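PDB 7EHP: chitin oligosaccahride binding protein NagB1 from Paenibacillus sp. FPU-7, which binds short chitin oligosaccharides, N,N'-diacetylchitobiose and N,N',N''-triacetylchitotriose, and as a solute-binding protein probably hands them to an ABC transporter for uptake. Local coordinates for residues A[187-192]-A[356-361]; A[175-180]-A[348-353]; A[61-66]-A[290-295]; A[4-9]-A[53-58]. All coordinates share one frame; numbering follows the deposited sequence.

Contact 1 of 4, residues A[187-192]-A[356-361]; sequences GFVRGT and IVQAKV
Val-189, in the last turn of helix 184-190, puts both its methyl groups against the 356-358 segment that leads into helix 359-373, a loop-on-helix packing within a periplasmic-binding-protein fold. Nearly half of the 171 Å² buried here belongs to this one valine. The register agrees, since the closest CA atoms are those of Val-189 and Val-357, 6.4 Å apart. Val-189 CG1 lies anti to its carbonyl carbon (chi1 -56°), which carries it over the opposing chain, 3.7 Å from Ile-356 O and 3.9 Å from Val-357 CA. Val-189 CG2 faces the branch methyl of Ile-356, with 4.2 Å between the two CG2 atoms. All three distances are ordinary van der Waals separations. Apolar contacts to Ile-356 and Val-357 are joined by contact of CG1 with two oxygens, Ile-356 O and Gln-358 OE1. Gln-358, at the N-cap position of helix 359-373, slides past Val-189 in the opposite direction. Its chain bends at chi2 (93°), and its amide is engaged elsewhere: NE2 donates to Asn-394 and OE1 accepts from Gln-390, both on the C-terminal helix 379-396. With the amide fixed by those two bonds, Gln-358 OE1 comes to rest 3.6 Å from Val-189 CG1.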
# COMPACT_ATOMS: atom_id res chain seq x y z
N GLY A 187 14.01 1.99 14.03
CA GLY A 187 14.38 2.31 15.40
C GLY A 187 13.38 1.80 16.42
O GLY A 187 13.77 1.29 17.47
N PHE A 188 12.08 1.92 16.11
CA PHE A 188 11.04 1.41 17.01
C PHE A 188 11.27 -0.06 17.35
O PHE A 188 11.19 -0.46 18.51
CB PHE A 188 9.64 1.57 16.39
CG PHE A 188 9.21 3.00 16.16
CD1 PHE A 188 9.71 4.04 16.92
CD2 PHE A 188 8.25 3.29 15.19
CE1 PHE A 188 9.30 5.35 16.71
CE2 PHE A 188 7.83 4.59 14.96
CZ PHE A 188 8.36 5.63 15.72
N VAL A 189 11.50 -0.89 16.33
CA VAL A 189 11.59 -2.32 16.60
C VAL A 189 12.95 -2.72 17.17
O VAL A 189 13.04 -3.76 17.83
CB VAL A 189 11.27 -3.15 15.34
CG1 VAL A 189 9.91 -2.79 14.78
CG2 VAL A 189 12.34 -2.96 14.30
N ARG A 190 14.00 -1.93 16.98
CA ARG A 190 15.28 -2.28 17.58
C ARG A 190 15.52 -1.59 18.91
O ARG A 190 16.51 -1.89 19.57
CB ARG A 190 16.44 -2.02 16.60
CG ARG A 190 16.72 -0.59 16.17
CD ARG A 190 17.97 -0.58 15.25
NE ARG A 190 17.71 -0.87 13.83
CZ ARG A 190 17.69 -2.09 13.27
NH1 ARG A 190 17.46 -2.21 11.97
NH2 ARG A 190 17.86 -3.19 14.01
N GLY A 191 14.61 -0.72 19.35
CA GLY A 191 14.71 -0.11 20.66
C GLY A 191 15.55 1.14 20.74
O GLY A 191 15.89 1.57 21.84
N THR A 192 15.90 1.74 19.60
CA THR A 192 16.68 2.97 19.59
C THR A 192 15.83 4.20 19.32
O THR A 192 16.35 5.31 19.39
CB THR A 192 17.80 2.89 18.55
OG1 THR A 192 17.23 2.76 17.24
CG2 THR A 192 18.71 1.72 18.83
N ILE A 356 7.75 -3.07 8.50
CA ILE A 356 8.81 -3.05 9.50
C ILE A 356 8.30 -3.48 10.88
O ILE A 356 8.93 -4.30 11.55
CB ILE A 356 9.50 -1.66 9.56
CG1 ILE A 356 10.19 -1.36 8.24
CG2 ILE A 356 10.53 -1.62 10.70
CD1 ILE A 356 10.48 0.08 8.01
N VAL A 357 7.15 -2.93 11.32
CA VAL A 357 6.66 -3.21 12.67
C VAL A 357 5.92 -4.55 12.70
O VAL A 357 5.44 -5.07 11.69
CB VAL A 357 5.76 -2.08 13.22
CG1 VAL A 357 6.46 -0.73 13.07
CG2 VAL A 357 4.40 -2.07 12.52
N GLN A 358 5.82 -5.11 13.91
CA GLN A 358 5.07 -6.34 14.14
C GLN A 358 3.56 -6.11 13.99
O GLN A 358 3.05 -5.00 14.15
CB GLN A 358 5.39 -6.87 15.55
CG GLN A 358 6.89 -7.04 15.83
CD GLN A 358 7.56 -5.84 16.50
OE1 GLN A 358 7.22 -4.69 16.25
NE2 GLN A 358 8.56 -6.12 17.33
N ALA A 359 2.84 -7.20 13.70
CA ALA A 359 1.40 -7.11 13.46
C ALA A 359 0.67 -6.46 14.63
O ALA A 359 -0.23 -5.63 14.43
CB ALA A 359 0.81 -8.50 13.20
N LYS A 360 1.03 -6.83 15.87
CA LYS A 360 0.34 -6.28 17.03
C LYS A 360 0.51 -4.78 17.12
O LYS A 360 -0.41 -4.08 17.56
CB LYS A 360 0.85 -6.94 18.31
CG LYS A 360 -0.13 -6.82 19.48
CD LYS A 360 -1.26 -7.82 19.34
CE LYS A 360 -2.52 -7.41 20.10
NZ LYS A 360 -3.64 -8.37 19.83
N VAL A 361 1.68 -4.27 16.72
CA VAL A 361 1.92 -2.83 16.75
C VAL A 361 1.07 -2.13 15.70
O VAL A 361 0.45 -1.10 15.97
CB VAL A 361 3.42 -2.55 16.54
CG1 VAL A 361 3.67 -1.06 16.32
CG2 VAL A 361 4.23 -3.07 17.72

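Contact 2 of 4, residues A[175-180]-A[348-353]; sequences LWVRTA and RQFPAF
The Phe-350 ring takes a methyl group of Val-177 squarely on one face: CG1 stands 3.6 Å from the ring centroid and only 8° off the normal, a well-centred CH-pi contact. Val-177 CG1 is anti to the backbone N (chi1 167°), and this places CG2 of that valine over the rim, 3.9 Å from Phe-350 CE2. The second pair is T-shaped. An edge of the Trp-176 six-membered ring is directed at the face of Phe-353, the planes 70° apart and the centroids separated by 5.5 Å; Trp-176 CH2 reaches to 3.7 Å from Phe-353 CG. Trp-176 CZ2 meets Phe-353 CB at 3.7 Å. All four side chains are buried. Were Phe-350 replaced by an alanine, Val-177 CG1 would probably lose the ring face it rests on, and a gap is likely to open between helix 165-180 and strand 348-350. The Trp-176 indole is also met by Trp-195 edge-to-face. Ala-352, between Phe-350 and Phe-353 in sequence, touches the bound N-acetylglucosamine, consistent with this core lying behind the sugar pocket. Helix 165-180 lies against strand 348-350, which runs parallel to strand 277-288, while Val-185 of helix 184-190 touches both Trp-176 and Phe-353.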
# COMPACT_ATOMS: atom_id res chain seq x y z
N LEU A 175 3.59 11.47 7.67
CA LEU A 175 3.72 12.64 8.52
C LEU A 175 4.78 12.42 9.60
O LEU A 175 5.63 13.29 9.79
CB LEU A 175 2.37 13.01 9.13
CG LEU A 175 1.60 14.01 8.27
CD1 LEU A 175 0.20 14.25 8.84
CD2 LEU A 175 2.38 15.31 8.18
N TRP A 176 4.77 11.28 10.30
CA TRP A 176 5.78 11.17 11.35
C TRP A 176 7.16 10.87 10.76
O TRP A 176 8.17 11.17 11.41
CB TRP A 176 5.48 10.11 12.45
CG TRP A 176 5.79 8.63 12.11
CD1 TRP A 176 7.02 8.05 12.13
CD2 TRP A 176 4.85 7.53 11.96
NE1 TRP A 176 6.94 6.70 11.85
CE2 TRP A 176 5.62 6.36 11.75
CE3 TRP A 176 3.45 7.44 11.91
CZ2 TRP A 176 5.03 5.11 11.51
CZ3 TRP A 176 2.87 6.20 11.66
CH2 TRP A 176 3.66 5.05 11.46
N VAL A 177 7.23 10.29 9.56
CA VAL A 177 8.52 10.14 8.90
C VAL A 177 9.03 11.49 8.41
O VAL A 177 10.24 11.77 8.47
CB VAL A 177 8.44 9.12 7.74
CG1 VAL A 177 9.71 9.19 6.85
CG2 VAL A 177 8.24 7.68 8.28
N ARG A 178 8.14 12.36 7.94
CA ARG A 178 8.53 13.73 7.64
C ARG A 178 9.22 14.38 8.83
O ARG A 178 10.27 15.03 8.69
CB ARG A 178 7.31 14.57 7.23
CG ARG A 178 6.92 14.45 5.75
CD ARG A 178 7.65 15.42 4.84
NE ARG A 178 7.27 15.23 3.44
CZ ARG A 178 7.64 14.18 2.70
NH1 ARG A 178 8.42 13.25 3.22
NH2 ARG A 178 7.24 14.06 1.43
N THR A 179 8.64 14.22 10.03
CA THR A 179 9.15 14.97 11.18
C THR A 179 10.32 14.28 11.86
O THR A 179 11.22 14.95 12.36
CB THR A 179 8.03 15.19 12.20
OG1 THR A 179 7.56 13.91 12.63
CG2 THR A 179 6.90 16.00 11.58
N ALA A 180 10.34 12.94 11.89
CA ALA A 180 11.35 12.21 12.64
C ALA A 180 12.34 11.45 11.76
O ALA A 180 13.31 10.91 12.29
CB ALA A 180 10.69 11.21 13.61
N ARG A 348 14.03 10.05 -2.65
CA ARG A 348 14.45 9.01 -1.72
C ARG A 348 13.22 8.35 -1.11
O ARG A 348 12.19 9.00 -0.87
CB ARG A 348 15.32 9.63 -0.63
CG ARG A 348 16.80 9.70 -0.98
CD ARG A 348 17.58 10.15 0.22
NE ARG A 348 17.07 11.45 0.64
CZ ARG A 348 16.66 11.72 1.86
NH1 ARG A 348 16.69 10.77 2.80
NH2 ARG A 348 16.20 12.94 2.16
N GLN A 349 13.30 7.05 -0.87
CA GLN A 349 12.10 6.27 -0.57
C GLN A 349 12.20 5.59 0.78
O GLN A 349 13.28 5.20 1.22
CB GLN A 349 11.85 5.23 -1.64
CG GLN A 349 12.09 5.79 -3.00
CD GLN A 349 11.16 5.23 -4.01
OE1 GLN A 349 10.62 4.14 -3.84
NE2 GLN A 349 10.90 6.01 -5.06
N PHE A 350 11.05 5.43 1.42
CA PHE A 350 10.95 4.60 2.61
C PHE A 350 9.78 3.64 2.46
O PHE A 350 8.79 3.96 1.79
CB PHE A 350 10.81 5.45 3.89
CG PHE A 350 9.67 6.44 3.88
CD1 PHE A 350 9.81 7.69 3.30
CD2 PHE A 350 8.48 6.15 4.53
CE1 PHE A 350 8.78 8.62 3.32
CE2 PHE A 350 7.44 7.08 4.55
CZ PHE A 350 7.59 8.31 3.94
N PRO A 351 9.88 2.45 3.03
CA PRO A 351 8.78 1.48 2.92
C PRO A 351 7.65 1.83 3.87
O PRO A 351 7.79 2.65 4.78
CB PRO A 351 9.44 0.14 3.29
CG PRO A 351 10.58 0.51 4.17
CD PRO A 351 11.08 1.86 3.66
N ALA A 352 6.50 1.20 3.65
CA ALA A 352 5.39 1.38 4.57
C ALA A 352 5.78 0.84 5.94
O ALA A 352 6.48 -0.17 6.04
CB ALA A 352 4.15 0.64 4.05
N PHE A 353 5.31 1.51 7.00
CA PHE A 353 5.66 1.09 8.36
C PHE A 353 5.24 -0.36 8.66
O PHE A 353 5.91 -1.04 9.44
CB PHE A 353 5.02 2.05 9.38
CG PHE A 353 3.57 1.74 9.71
CD1 PHE A 353 2.55 2.16 8.86
CD2 PHE A 353 3.24 1.04 10.85
CE1 PHE A 353 1.22 1.86 9.14
CE2 PHE A 353 1.92 0.74 11.14
CZ PHE A 353 0.91 1.14 10.29

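Contact 3 of 4, residues A[61-66]-A[290-295]; sequences PPKIFD and ASLNER
Lys-63 lays its aliphatic chain along Leu-292, the two side chains sliding past each other in opposite directions. One leucine methyl does the touching: Leu-292 CD2 lies 3.7 Å from Lys-63 CD and 3.9 Å from Lys-63 CB, bearing on the methylenes rather than on the ammonium end. Lys-63 CG stands anti to the carbonyl carbon (chi1 -65°), and a further bend at chi2 (-44°) turns the chain across the 291-292 backbone, where Lys-63 CE comes 3.6 Å from Ser-291 O. The contact is small, 130 Å² in all, and lies at the surface. It joins two ends of neighbouring elements in the mixed beta-sheet of this alpha/beta solute-binding fold: Lys-63 precedes strand 64-68, which pairs antiparallel with strand 277-288, and Leu-292 belongs to the loop that leads from that strand into helix 294-307. Backbone bonding between Lys-63 and Ser-289 continues the pairing up to this loop. A serine in place of Lys-63 would probably leave Leu-292 CD2 without the methylene surface that covers it and take away the weak, long ion pair with Glu-296. Asn-293 is the N-cap of helix 294-307: its side chain caps a backbone N farther along, and its own backbone N bonds Glu-296 OE1. Leu-83 also packs against Leu-292, while the backbone N of Lys-63 is bonded to Ser-4 OG.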
# COMPACT_ATOMS: atom_id res chain seq x y z
N PRO A 61 -2.26 -22.80 4.34
CA PRO A 61 -2.47 -21.61 3.51
C PRO A 61 -2.89 -22.01 2.11
O PRO A 61 -2.74 -23.18 1.72
CB PRO A 61 -1.08 -20.95 3.49
CG PRO A 61 -0.16 -22.12 3.60
CD PRO A 61 -0.82 -22.99 4.62
N PRO A 62 -3.40 -21.08 1.30
CA PRO A 62 -3.68 -21.40 -0.10
C PRO A 62 -2.38 -21.79 -0.79
O PRO A 62 -1.29 -21.64 -0.24
CB PRO A 62 -4.25 -20.09 -0.66
CG PRO A 62 -4.76 -19.37 0.57
CD PRO A 62 -3.69 -19.66 1.57
N LYS A 63 -2.50 -22.31 -2.02
CA LYS A 63 -1.28 -22.68 -2.74
C LYS A 63 -0.57 -21.45 -3.29
O LYS A 63 0.66 -21.37 -3.28
CB LYS A 63 -1.60 -23.69 -3.85
CG LYS A 63 -2.14 -25.06 -3.33
CD LYS A 63 -1.32 -25.56 -2.13
CE LYS A 63 -1.85 -26.87 -1.52
NZ LYS A 63 -3.33 -26.89 -1.30
N ILE A 64 -1.34 -20.46 -3.75
CA ILE A 64 -0.83 -19.18 -4.21
C ILE A 64 -1.63 -18.10 -3.49
O ILE A 64 -2.86 -18.22 -3.40
CB ILE A 64 -0.97 -19.03 -5.74
CG1 ILE A 64 -0.29 -20.19 -6.48
CG2 ILE A 64 -0.44 -17.66 -6.21
CD1 ILE A 64 -0.86 -20.44 -7.87
N PHE A 65 -0.97 -17.07 -2.95
CA PHE A 65 -1.69 -16.14 -2.09
C PHE A 65 -1.10 -14.74 -2.10
O PHE A 65 0.12 -14.57 -2.11
CB PHE A 65 -1.74 -16.63 -0.63
CG PHE A 65 -0.47 -17.27 -0.16
CD1 PHE A 65 0.58 -16.49 0.33
CD2 PHE A 65 -0.32 -18.65 -0.20
CE1 PHE A 65 1.76 -17.08 0.77
CE2 PHE A 65 0.85 -19.24 0.24
CZ PHE A 65 1.88 -18.47 0.72
N ASP A 66 -1.98 -13.76 -2.09
CA ASP A 66 -1.57 -12.37 -1.90
C ASP A 66 -0.77 -12.26 -0.60
O ASP A 66 -1.27 -12.59 0.47
CB ASP A 66 -2.81 -11.49 -1.87
CG ASP A 66 -2.48 -10.02 -1.88
OD1 ASP A 66 -1.79 -9.55 -0.95
OD2 ASP A 66 -2.92 -9.33 -2.83
N ALA A 290 4.71 -23.75 0.93
CA ALA A 290 5.80 -24.72 0.99
C ALA A 290 5.33 -26.12 0.63
O ALA A 290 6.14 -26.93 0.17
CB ALA A 290 6.43 -24.71 2.38
N SER A 291 4.04 -26.41 0.79
CA SER A 291 3.46 -27.74 0.55
C SER A 291 2.87 -27.80 -0.86
O SER A 291 1.65 -27.74 -1.05
CB SER A 291 2.40 -28.04 1.59
OG SER A 291 2.96 -28.11 2.88
N LEU A 292 3.74 -27.94 -1.85
CA LEU A 292 3.31 -28.08 -3.23
C LEU A 292 3.75 -29.45 -3.73
O LEU A 292 4.91 -29.83 -3.58
CB LEU A 292 3.90 -26.98 -4.13
CG LEU A 292 3.41 -25.54 -3.89
CD1 LEU A 292 4.06 -24.58 -4.86
CD2 LEU A 292 1.92 -25.46 -3.99
N ASN A 293 2.81 -30.19 -4.32
CA ASN A 293 3.15 -31.44 -4.98
C ASN A 293 3.53 -31.11 -6.43
O ASN A 293 3.86 -29.96 -6.75
CB ASN A 293 2.00 -32.43 -4.80
CG ASN A 293 0.72 -32.02 -5.52
OD1 ASN A 293 0.73 -31.26 -6.48
ND2 ASN A 293 -0.40 -32.53 -5.04
N GLU A 294 3.47 -32.10 -7.34
CA GLU A 294 4.03 -31.92 -8.68
C GLU A 294 3.14 -31.06 -9.58
O GLU A 294 3.65 -30.12 -10.21
CB GLU A 294 4.30 -33.28 -9.34
CG GLU A 294 3.07 -34.15 -9.57
CD GLU A 294 3.32 -35.27 -10.57
OE1 GLU A 294 4.41 -35.29 -11.19
OE2 GLU A 294 2.41 -36.11 -10.75
N ARG A 295 1.84 -31.38 -9.71
CA ARG A 295 0.96 -30.51 -10.50
C ARG A 295 0.91 -29.12 -9.88
O ARG A 295 0.91 -28.11 -10.60
CB ARG A 295 -0.48 -31.04 -10.60
CG ARG A 295 -0.74 -32.48 -11.03
CD ARG A 295 -0.19 -32.93 -12.38
NE ARG A 295 -0.77 -32.29 -13.57
CZ ARG A 295 -0.42 -32.64 -14.81
NH1 ARG A 295 0.44 -33.63 -14.99
NH2 ARG A 295 -0.96 -32.04 -15.86

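Contact 4 of 4, residues A[4-9]-A[53-58]; sequences SLRHTQ and PAEMAA
Arg-6 and Glu-55 form a two-pronged, end-on salt bridge in which each terminal nitrogen takes its own carboxylate oxygen. Arg-6 NH2 reaches Glu-55 OE1 at 2.9 Å along an almost straight N-H...O path (175°), meeting the syn lone pair of OE1, with the oxygen in the guanidinium plane. The other prong, Arg-6 NH1 to Glu-55 OE2, is equally short at 2.9 Å but more bent (152°), with the oxygen tilted out of that plane. The guanidinium and carboxylate are nearly coplanar, their planes 25° apart, which suits two bonds side by side. An extended glutamate chain and an arginine chain bent at chi2 and chi3 bring the groups together from opposite directions, spanning the 11.7 Å between the CA atoms of Arg-6 and Glu-55. The same guanidinium is shared further: NH2 forms a salt bridge with Glu-40, and NH1 is bonded to Asn-47 OD1. Two carboxylates around one buried arginine would be expected to stabilise its positive charge and hold its rotation. Farther out, Pro-62 packs on both Arg-6 and Glu-55, and Phe-65 lies against Arg-6. The bridge ties strand 3-7 to helix 44-58, a helix-on-sheet packing characteristic of the alpha/beta domains of periplasmic-binding-protein folds.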
# COMPACT_ATOMS: atom_id res chain seq x y z
N SER A 4 -5.49 -23.57 -5.29
CA SER A 4 -6.11 -22.36 -4.78
C SER A 4 -5.23 -21.14 -5.04
O SER A 4 -4.00 -21.19 -4.87
CB SER A 4 -6.38 -22.49 -3.28
OG SER A 4 -5.28 -23.10 -2.63
N LEU A 5 -5.86 -20.05 -5.46
CA LEU A 5 -5.18 -18.80 -5.77
C LEU A 5 -5.90 -17.72 -4.98
O LEU A 5 -6.96 -17.25 -5.40
CB LEU A 5 -5.19 -18.49 -7.27
CG LEU A 5 -4.09 -17.52 -7.76
CD1 LEU A 5 -3.99 -17.49 -9.29
CD2 LEU A 5 -4.26 -16.12 -7.22
N ARG A 6 -5.32 -17.30 -3.85
CA ARG A 6 -5.93 -16.29 -2.99
C ARG A 6 -5.50 -14.90 -3.44
O ARG A 6 -4.30 -14.60 -3.53
CB ARG A 6 -5.54 -16.53 -1.54
CG ARG A 6 -5.81 -15.34 -0.61
CD ARG A 6 -7.25 -15.28 -0.18
NE ARG A 6 -7.76 -16.56 0.33
CZ ARG A 6 -7.45 -17.10 1.50
NH1 ARG A 6 -6.62 -16.49 2.36
NH2 ARG A 6 -7.97 -18.27 1.83
N HIS A 7 -6.47 -14.04 -3.71
CA HIS A 7 -6.20 -12.67 -4.14
C HIS A 7 -7.13 -11.73 -3.39
O HIS A 7 -8.12 -12.14 -2.78
CB HIS A 7 -6.40 -12.53 -5.64
CG HIS A 7 -7.83 -12.68 -6.04
ND1 HIS A 7 -8.72 -11.63 -6.04
CD2 HIS A 7 -8.56 -13.78 -6.38
CE1 HIS A 7 -9.92 -12.06 -6.38
NE2 HIS A 7 -9.84 -13.36 -6.60
N THR A 8 -6.84 -10.43 -3.49
CA THR A 8 -7.66 -9.43 -2.81
C THR A 8 -8.39 -8.52 -3.78
O THR A 8 -8.87 -7.45 -3.37
CB THR A 8 -6.79 -8.60 -1.86
OG1 THR A 8 -5.81 -7.89 -2.62
CG2 THR A 8 -6.08 -9.50 -0.86
N GLN A 9 -8.48 -8.89 -5.06
CA GLN A 9 -9.07 -8.00 -6.07
C GLN A 9 -10.58 -8.21 -6.10
O GLN A 9 -11.15 -8.82 -7.01
CB GLN A 9 -8.43 -8.23 -7.44
CG GLN A 9 -6.90 -8.07 -7.50
CD GLN A 9 -6.41 -6.85 -6.73
OE1 GLN A 9 -6.88 -5.72 -6.96
NE2 GLN A 9 -5.45 -7.05 -5.83
N PRO A 53 -3.05 -15.01 8.20
CA PRO A 53 -2.31 -15.36 9.43
C PRO A 53 -2.85 -16.60 10.10
O PRO A 53 -2.06 -17.43 10.58
CB PRO A 53 -2.50 -14.11 10.31
CG PRO A 53 -2.57 -13.02 9.32
CD PRO A 53 -3.48 -13.60 8.25
N ALA A 54 -4.17 -16.77 10.14
CA ALA A 54 -4.74 -17.95 10.76
C ALA A 54 -4.36 -19.21 9.98
O ALA A 54 -3.89 -20.19 10.57
CB ALA A 54 -6.27 -17.82 10.85
N GLU A 55 -4.55 -19.18 8.66
CA GLU A 55 -4.18 -20.33 7.82
C GLU A 55 -2.70 -20.65 7.95
O GLU A 55 -2.31 -21.83 7.96
CB GLU A 55 -4.56 -20.06 6.37
CG GLU A 55 -6.04 -19.82 6.19
CD GLU A 55 -6.40 -19.20 4.85
OE1 GLU A 55 -7.48 -19.53 4.34
OE2 GLU A 55 -5.61 -18.37 4.33
N MET A 56 -1.85 -19.64 8.04
CA MET A 56 -0.43 -19.89 8.21
C MET A 56 -0.15 -20.59 9.53
O MET A 56 0.67 -21.52 9.59
CB MET A 56 0.36 -18.59 8.11
CG MET A 56 0.52 -18.06 6.69
SD MET A 56 1.47 -19.18 5.62
CE MET A 56 1.43 -18.26 4.08
N ALA A 57 -0.82 -20.18 10.60
CA ALA A 57 -0.56 -20.79 11.90
C ALA A 57 -0.98 -22.25 11.92
O ALA A 57 -0.30 -23.09 12.52
CB ALA A 57 -1.27 -20.02 13.00
N ALA A 58 -2.11 -22.57 11.28
CA ALA A 58 -2.61 -23.93 11.20
C ALA A 58 -1.88 -24.77 10.16
O ALA A 58 -2.04 -25.99 10.15
CB ALA A 58 -4.11 -23.92 10.89

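Contacts 3 and 4 are neighbours, their centres about 10 Å apart, and join through adjacent parallel strands 3-7 and 64-68, where Ile-64 O and Arg-6 N are 2.7 Å apart. Contacts 1 and 2 form a second group, about 14 Å between centres, touching where Phe-188 packs on Trp-176 and Ile-356 on Pro-351. The groups are well separated: contacts 2 and 3 have centres about 34 Å apart on opposite sides of the chain's centre, though both reach the same mixed sheet. Along the chain contact 4 closes first, while contacts 1, 2 and 3 interleave. Sugar contact by Gln-9 and Ala-352, from the two groups, is consistent with the ligand lying between two lobes, as in periplasmic-binding-protein folds.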